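Local coordinates for cyclopropane mycolic acid synthase 1 (Mycobacterium tuberculosis, PDB 1KPH), which catalyses methylene transfer from S-adenosylmethionine to a double bond of mycolic acids, forming the distal cyclopropane ring of the alpha class, at residues A[13-18]-A[198-203]; A[168-173]-A[277-282]. One frame throughout, in Å; residues are numbered along the deposited sequence.

Contact 1. Residues A[13-18]-A[198-203]; sequences QAHYDL and EIFPGG. With 10A (didecyl-dimethyl-ammonium), chain G.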
loop_
_atom_site.group_PDB
_atom_site.type_symbol
_atom_site.label_atom_id
_atom_site.label_comp_id
_atom_site.label_asym_id
_atom_site.label_seq_id
_atom_site.Cartn_x
_atom_site.Cartn_y
_atom_site.Cartn_z
ATOM N N GLN A 13 -13.429 -3.211 1.275
ATOM C CA GLN A 13 -14.338 -2.074 1.284
ATOM C C GLN A 13 -14.708 -1.678 2.707
ATOM O O GLN A 13 -15.027 -0.519 2.976
ATOM C CB GLN A 13 -15.604 -2.400 0.487
ATOM C CG GLN A 13 -15.406 -2.366 -1.020
ATOM C CD GLN A 13 -16.650 -2.787 -1.783
ATOM O OE1 GLN A 13 -17.771 -2.467 -1.387
ATOM N NE2 GLN A 13 -16.456 -3.493 -2.890
ATOM N N ALA A 14 -14.665 -2.643 3.623
ATOM C CA ALA A 14 -15.000 -2.368 5.016
ATOM C C ALA A 14 -14.143 -1.229 5.560
ATOM O O ALA A 14 -14.605 -0.416 6.365
ATOM C CB ALA A 14 -14.801 -3.624 5.861
ATOM N N HIS A 15 -12.896 -1.161 5.104
ATOM C CA HIS A 15 -11.980 -0.128 5.565
ATOM C C HIS A 15 -11.945 1.140 4.709
ATOM O O HIS A 15 -12.223 2.230 5.204
ATOM C CB HIS A 15 -10.560 -0.692 5.658
ATOM C CG HIS A 15 -9.573 0.259 6.264
ATOM N ND1 HIS A 15 -9.367 0.352 7.623
ATOM C CD2 HIS A 15 -8.774 1.195 5.698
ATOM C CE1 HIS A 15 -8.485 1.304 7.870
ATOM N NE2 HIS A 15 -8.110 1.832 6.718
ATOM N N TYR A 16 -11.621 0.993 3.427
ATOM C CA TYR A 16 -11.489 2.147 2.533
ATOM C C TYR A 16 -12.750 2.858 2.058
ATOM O O TYR A 16 -12.673 3.999 1.595
ATOM C CB TYR A 16 -10.631 1.767 1.324
ATOM C CG TYR A 16 -9.315 1.132 1.715
ATOM C CD1 TYR A 16 -9.198 -0.252 1.834
ATOM C CD2 TYR A 16 -8.197 1.915 2.009
ATOM C CE1 TYR A 16 -8.000 -0.844 2.237
ATOM C CE2 TYR A 16 -6.996 1.331 2.413
ATOM C CZ TYR A 16 -6.905 -0.048 2.526
ATOM O OH TYR A 16 -5.722 -0.635 2.926
ATOM N N ASP A 17 -13.906 2.212 2.153
ATOM C CA ASP A 17 -15.127 2.885 1.730
ATOM C C ASP A 17 -15.840 3.526 2.906
ATOM O O ASP A 17 -17.017 3.875 2.819
ATOM C CB ASP A 17 -16.066 1.926 0.997
ATOM C CG ASP A 17 -15.635 1.682 -0.433
ATOM O OD1 ASP A 17 -15.035 2.602 -1.032
ATOM O OD2 ASP A 17 -15.904 0.583 -0.963
ATOM N N LEU A 18 -15.109 3.700 4.001
ATOM C CA LEU A 18 -15.657 4.323 5.199
ATOM C C LEU A 18 -16.160 5.723 4.871
ATOM O O LEU A 18 -17.294 6.071 5.194
ATOM C CB LEU A 18 -14.584 4.405 6.286
ATOM C CG LEU A 18 -14.966 5.036 7.628
ATOM C CD1 LEU A 18 -16.036 4.200 8.303
ATOM C CD2 LEU A 18 -13.737 5.130 8.517
ATOM N N GLU A 198 -10.971 -5.149 13.829
ATOM C CA GLU A 198 -11.627 -3.846 13.740
ATOM C C GLU A 198 -11.104 -2.845 12.709
ATOM O O GLU A 198 -11.761 -1.835 12.453
ATOM C CB GLU A 198 -11.620 -3.177 15.119
ATOM C CG GLU A 198 -12.436 -3.917 16.162
ATOM C CD GLU A 198 -12.316 -3.307 17.541
ATOM O OE1 GLU A 198 -12.577 -2.093 17.684
ATOM O OE2 GLU A 198 -11.962 -4.048 18.486
ATOM N N ILE A 199 -9.942 -3.106 12.120
ATOM C CA ILE A 199 -9.382 -2.171 11.141
ATOM C C ILE A 199 -9.285 -2.762 9.736
ATOM O O ILE A 199 -9.854 -2.223 8.784
ATOM C CB ILE A 199 -7.970 -1.694 11.567
ATOM C CG1 ILE A 199 -7.991 -1.213 13.021
ATOM C CG2 ILE A 199 -7.503 -0.562 10.651
ATOM C CD1 ILE A 199 -8.916 -0.050 13.282
ATOM N N PHE A 200 -8.560 -3.867 9.602
ATOM C CA PHE A 200 -8.404 -4.495 8.302
ATOM C C PHE A 200 -8.897 -5.936 8.273
ATOM O O PHE A 200 -8.108 -6.876 8.391
ATOM C CB PHE A 200 -6.940 -4.451 7.863
ATOM C CG PHE A 200 -6.390 -3.058 7.729
ATOM C CD1 PHE A 200 -5.442 -2.580 8.628
ATOM C CD2 PHE A 200 -6.822 -2.223 6.703
ATOM C CE1 PHE A 200 -4.930 -1.290 8.508
ATOM C CE2 PHE A 200 -6.315 -0.931 6.576
ATOM C CZ PHE A 200 -5.366 -0.466 7.481
ATOM N N PRO A 201 -10.217 -6.127 8.125
ATOM C CA PRO A 201 -10.775 -7.479 8.076
ATOM C C PRO A 201 -10.110 -8.257 6.944
ATOM O O PRO A 201 -10.020 -7.765 5.816
ATOM C CB PRO A 201 -12.257 -7.229 7.799
ATOM C CG PRO A 201 -12.501 -5.912 8.462
ATOM C CD PRO A 201 -11.286 -5.116 8.068
ATOM N N GLY A 202 -9.630 -9.458 7.248
ATOM C CA GLY A 202 -8.997 -10.279 6.228
ATOM C C GLY A 202 -7.521 -10.003 6.021
ATOM O O GLY A 202 -6.855 -10.703 5.261
ATOM N N GLY A 203 -7.005 -8.983 6.696
ATOM C CA GLY A 203 -5.598 -8.651 6.559
ATOM C C GLY A 203 -4.674 -9.761 7.029
ATOM O O GLY A 203 -5.023 -10.539 7.916
HETATM C C1 10A G . -1.079 -9.511 11.478
HETATM C C2 10A G . -2.265 -9.037 10.632
HETATM C C3 10A G . -1.844 -7.855 9.751
HETATM C C4 10A G . -2.945 -7.262 8.860
HETATM C C5 10A G . -2.316 -6.099 8.078
HETATM C C6 10A G . -3.271 -5.315 7.165
HETATM C C7 10A G . -2.408 -4.201 6.554
HETATM C C8 10A G . -3.172 -3.170 5.718
HETATM C C9 10A G . -2.164 -2.099 5.249
HETATM C C10 10A G . -2.899 -0.931 4.592
HETATM N N1 10A G . -2.196 0.386 4.226
HETATM C C11 10A G . -3.278 1.306 3.700
HETATM C C12 10A G . -1.209 0.191 3.102
HETATM C C13 10A G . -1.417 1.087 5.350
HETATM C C14 10A G . -2.071 1.487 6.710
HETATM C C15 10A G . -1.103 1.849 7.863
HETATM C C16 10A G . -0.125 0.774 8.392
HETATM C C17 10A G . -0.826 -0.421 9.067
HETATM C C18 10A G . 0.158 -1.463 9.614
HETATM C C19 10A G . -0.602 -2.617 10.282
HETATM C C20 10A G . 0.406 -3.619 10.868
HETATM C C21 10A G . -0.302 -4.773 11.584
HETATM C C22 10A G . 0.759 -5.711 12.160
#
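H15 reaches from the last turn of helix 9-16 to segment 198-203, which continues from helix 186-199, and one edge and one face of its ring are used. ND1 donates to the backbone O of I199 over 2.9 Å, but the bond is bent: the N-H...O angle is 135°, the oxygen is tilted from the ring plane, and the nitrogen stands above the carbonyl plane. Over one face lies the F200 ring, with CE2 only 3.3 Å from H15 NE2; the two ring planes are inclined at 36°, an oblique pairing. CG of H15 lies anti to the backbone N (chi1 -174°), which swings the ring across to F200, while CG2 of I199 approaches H15 CE1 to 3.5 Å. Y16 comes in beside H15, laying a ring face over H15 CD2, and its OH lies 3.7 Å from F200 CE2. Packing is looser at the exposed A14, whose CB meets CG of P201 at 4.2 Å.

F200 carries C8 of didecyl-dimethyl-ammonium over its ring centre, and Y16 OH is 3.2 Å from C11, a methyl carried by the quaternary nitrogen. Y16 also touches the bound S-adenosyl-L-homocysteine, which places the contact between cofactor and lipid pocket. H15 NE2 is hydrogen-bonded to Y33 and Y16 OH to H141. The contact thus presents aromatic carbon to a decyl chain and a hydroxyl near the cationic head, consistent with a site for lipid-like molecules.

Contact 2. Residues A[168-173]-A[277-282]; sequences TITGLH and YIDVNQ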
loop_
_atom_site.group_PDB
_atom_site.type_symbol
_atom_site.label_atom_id
_atom_site.label_comp_id
_atom_site.label_asym_id
_atom_site.label_seq_id
_atom_site.Cartn_x
_atom_site.Cartn_y
_atom_site.Cartn_z
ATOM N N THR A 168 5.498 -3.746 0.469
ATOM C CA THR A 168 4.586 -4.291 1.462
ATOM C C THR A 168 5.161 -4.354 2.863
ATOM O O THR A 168 6.368 -4.470 3.054
ATOM C CB THR A 168 4.165 -5.734 1.087
ATOM O OG1 THR A 168 3.303 -6.271 2.101
ATOM C CG2 THR A 168 5.396 -6.630 0.971
ATOM N N ILE A 169 4.274 -4.275 3.842
ATOM C CA ILE A 169 4.659 -4.389 5.234
ATOM C C ILE A 169 5.032 -5.869 5.410
ATOM O O ILE A 169 4.495 -6.734 4.714
ATOM C CB ILE A 169 3.457 -4.035 6.135
ATOM C CG1 ILE A 169 3.137 -2.543 5.985
ATOM C CG2 ILE A 169 3.740 -4.404 7.586
ATOM C CD1 ILE A 169 1.731 -2.167 6.411
ATOM N N THR A 170 5.968 -6.159 6.305
ATOM C CA THR A 170 6.367 -7.542 6.557
ATOM C C THR A 170 6.394 -7.772 8.059
ATOM O O THR A 170 6.660 -6.849 8.828
ATOM C CB THR A 170 7.752 -7.868 5.940
ATOM O OG1 THR A 170 8.741 -6.957 6.435
ATOM C CG2 THR A 170 7.687 -7.770 4.424
ATOM N N GLY A 171 6.100 -8.997 8.481
ATOM C CA GLY A 171 6.075 -9.278 9.903
ATOM C C GLY A 171 6.823 -10.517 10.342
ATOM O O GLY A 171 7.066 -11.433 9.555
ATOM N N LEU A 172 7.198 -10.532 11.615
ATOM C CA LEU A 172 7.917 -11.655 12.197
ATOM C C LEU A 172 6.902 -12.595 12.833
ATOM O O LEU A 172 5.803 -12.175 13.208
ATOM C CB LEU A 172 8.890 -11.164 13.270
ATOM C CG LEU A 172 9.912 -10.096 12.874
ATOM C CD1 LEU A 172 10.679 -9.650 14.112
ATOM C CD2 LEU A 172 10.857 -10.648 11.817
ATOM N N HIS A 173 7.271 -13.865 12.952
ATOM C CA HIS A 173 6.391 -14.853 13.557
ATOM C C HIS A 173 6.402 -14.683 15.073
ATOM O O HIS A 173 7.456 -14.757 15.704
ATOM C CB HIS A 173 6.849 -16.260 13.175
ATOM C CG HIS A 173 6.794 -16.527 11.704
ATOM N ND1 HIS A 173 5.647 -16.356 10.959
ATOM C CD2 HIS A 173 7.747 -16.945 10.837
ATOM C CE1 HIS A 173 5.894 -16.656 9.697
ATOM N NE2 HIS A 173 7.161 -17.017 9.595
ATOM N N TYR A 277 8.854 -4.747 15.617
ATOM C CA TYR A 277 8.102 -5.991 15.460
ATOM C C TYR A 277 7.600 -6.139 14.032
ATOM O O TYR A 277 7.318 -7.245 13.579
ATOM C CB TYR A 277 6.923 -6.062 16.436
ATOM C CG TYR A 277 7.339 -6.256 17.876
ATOM C CD1 TYR A 277 6.433 -6.719 18.833
ATOM C CD2 TYR A 277 8.638 -5.961 18.289
ATOM C CE1 TYR A 277 6.816 -6.881 20.166
ATOM C CE2 TYR A 277 9.028 -6.117 19.610
ATOM C CZ TYR A 277 8.117 -6.575 20.544
ATOM O OH TYR A 277 8.521 -6.718 21.852
ATOM N N ILE A 278 7.483 -5.019 13.329
ATOM C CA ILE A 278 7.039 -5.043 11.942
ATOM C C ILE A 278 7.970 -4.189 11.097
ATOM O O ILE A 278 8.622 -3.274 11.600
ATOM C CB ILE A 278 5.584 -4.549 11.794
ATOM C CG1 ILE A 278 5.408 -3.201 12.491
ATOM C CG2 ILE A 278 4.628 -5.592 12.369
ATOM C CD1 ILE A 278 3.977 -2.703 12.479
ATOM N N ASP A 279 8.028 -4.502 9.809
ATOM C CA ASP A 279 8.904 -3.812 8.872
ATOM C C ASP A 279 8.093 -3.509 7.612
ATOM O O ASP A 279 6.930 -3.903 7.502
ATOM C CB ASP A 279 10.085 -4.743 8.543
ATOM C CG ASP A 279 11.261 -4.027 7.888
ATOM O OD1 ASP A 279 11.162 -2.827 7.566
ATOM O OD2 ASP A 279 12.304 -4.690 7.692
ATOM N N VAL A 280 8.698 -2.788 6.677
ATOM C CA VAL A 280 8.045 -2.467 5.411
ATOM C C VAL A 280 9.167 -2.471 4.380
ATOM O O VAL A 280 10.202 -1.826 4.566
ATOM C CB VAL A 280 7.317 -1.090 5.454
ATOM C CG1 VAL A 280 8.290 0.025 5.786
ATOM C CG2 VAL A 280 6.633 -0.829 4.117
ATOM N N ASN A 281 8.972 -3.219 3.301
ATOM C CA ASN A 281 10.014 -3.343 2.291
ATOM C C ASN A 281 9.556 -3.216 0.851
ATOM O O ASN A 281 8.426 -3.567 0.508
ATOM C CB ASN A 281 10.712 -4.700 2.445
ATOM C CG ASN A 281 11.498 -4.814 3.733
ATOM O OD1 ASN A 281 12.655 -4.406 3.802
ATOM N ND2 ASN A 281 10.865 -5.360 4.767
ATOM N N GLN A 282 10.459 -2.716 0.014
ATOM C CA GLN A 282 10.200 -2.594 -1.413
ATOM C C GLN A 282 11.039 -3.674 -2.092
ATOM O O GLN A 282 12.263 -3.676 -1.975
ATOM C CB GLN A 282 10.627 -1.227 -1.950
ATOM C CG GLN A 282 9.923 -0.043 -1.333
ATOM C CD GLN A 282 9.935 1.162 -2.255
ATOM O OE1 GLN A 282 10.891 1.373 -3.002
ATOM N NE2 GLN A 282 8.873 1.965 -2.204
#
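T170 and D279 form one of four antiparallel pairs between strands 163-171 and 278-286, neighbours in the mixed seven-stranded sheet of this Rossmann-like methyltransferase fold. Here the sheet stops being parallel; the short axes diverge strongly from ideal antiparallel, at 139°.

Backbone bonds set the register. T168 and N281 exchange two N-H...O bonds, each 2.9 Å, between T168 N and N281 O and between N281 N and T168 O, and T170 and D279 exchange two more. Within the second pair, D279 N lies in the carbonyl plane of T170, whereas T170 N sits 50° out of the carbonyl plane of D279. The non-hydrogen-bonded pair I169-V280 draws its CA atoms to 3.9 Å; I169 CA makes a bent CA-H...O contact with D279 O, and I169 CG2 lies 3.2 Å from D279 O. Beyond the pairs, L172 N and Y277 O are buried 3.8 Å apart, too far to bond, and have no partner in the model.

Apolar contacts occupy the face bearing I169, I278 and V280. I169 CG1 meets V280 CG2 at 4.3 Å, a light touch. I169 and I278 also line the didecyl-dimethyl-ammonium pocket. I169 and V280 on this face, and T168, lie around a bound carbonate, probably from the crystallisation liquor.

Polar side chains gather on the opposite face, with T168, T170, D279 and N281. OG1 of T170, placed between its backbone N and carbonyl carbon (chi1 56°), comes within 3.3 Å of D279 CB. The carboxylate of D279 turns away from T170: OD1 accepts from V280 N and from OG of S227, and OD2 weakly from N281 ND2. The N281 side chain crosses that of T170 at about a right angle, and N281 ND2 gives T170 OG1 a weak, bent bond of 3.1 Å.

Both contacts are mainly buried, at similar distances from the chain centre, yet they hold different elements: contact 1 packs the end of helix 9-16 on the segment 198-203, contact 2 pairs two strands of the central sheet. Their centres lie 19 Å apart and their nearest atoms about 7 Å, without touching. Four backbone bonds and one weak side-chain bond hold contact 2, whereas contact 1 has one side-chain-to-backbone bond and relies on aromatic packing; its buried area is also smaller, 228 against 383 Å². Among the residues that touch, only A14 of contact 1 is exposed. What links them is didecyl-dimethyl-ammonium, met by Y16, F200 and G203 in contact 1 and by I169 and I278 in contact 2.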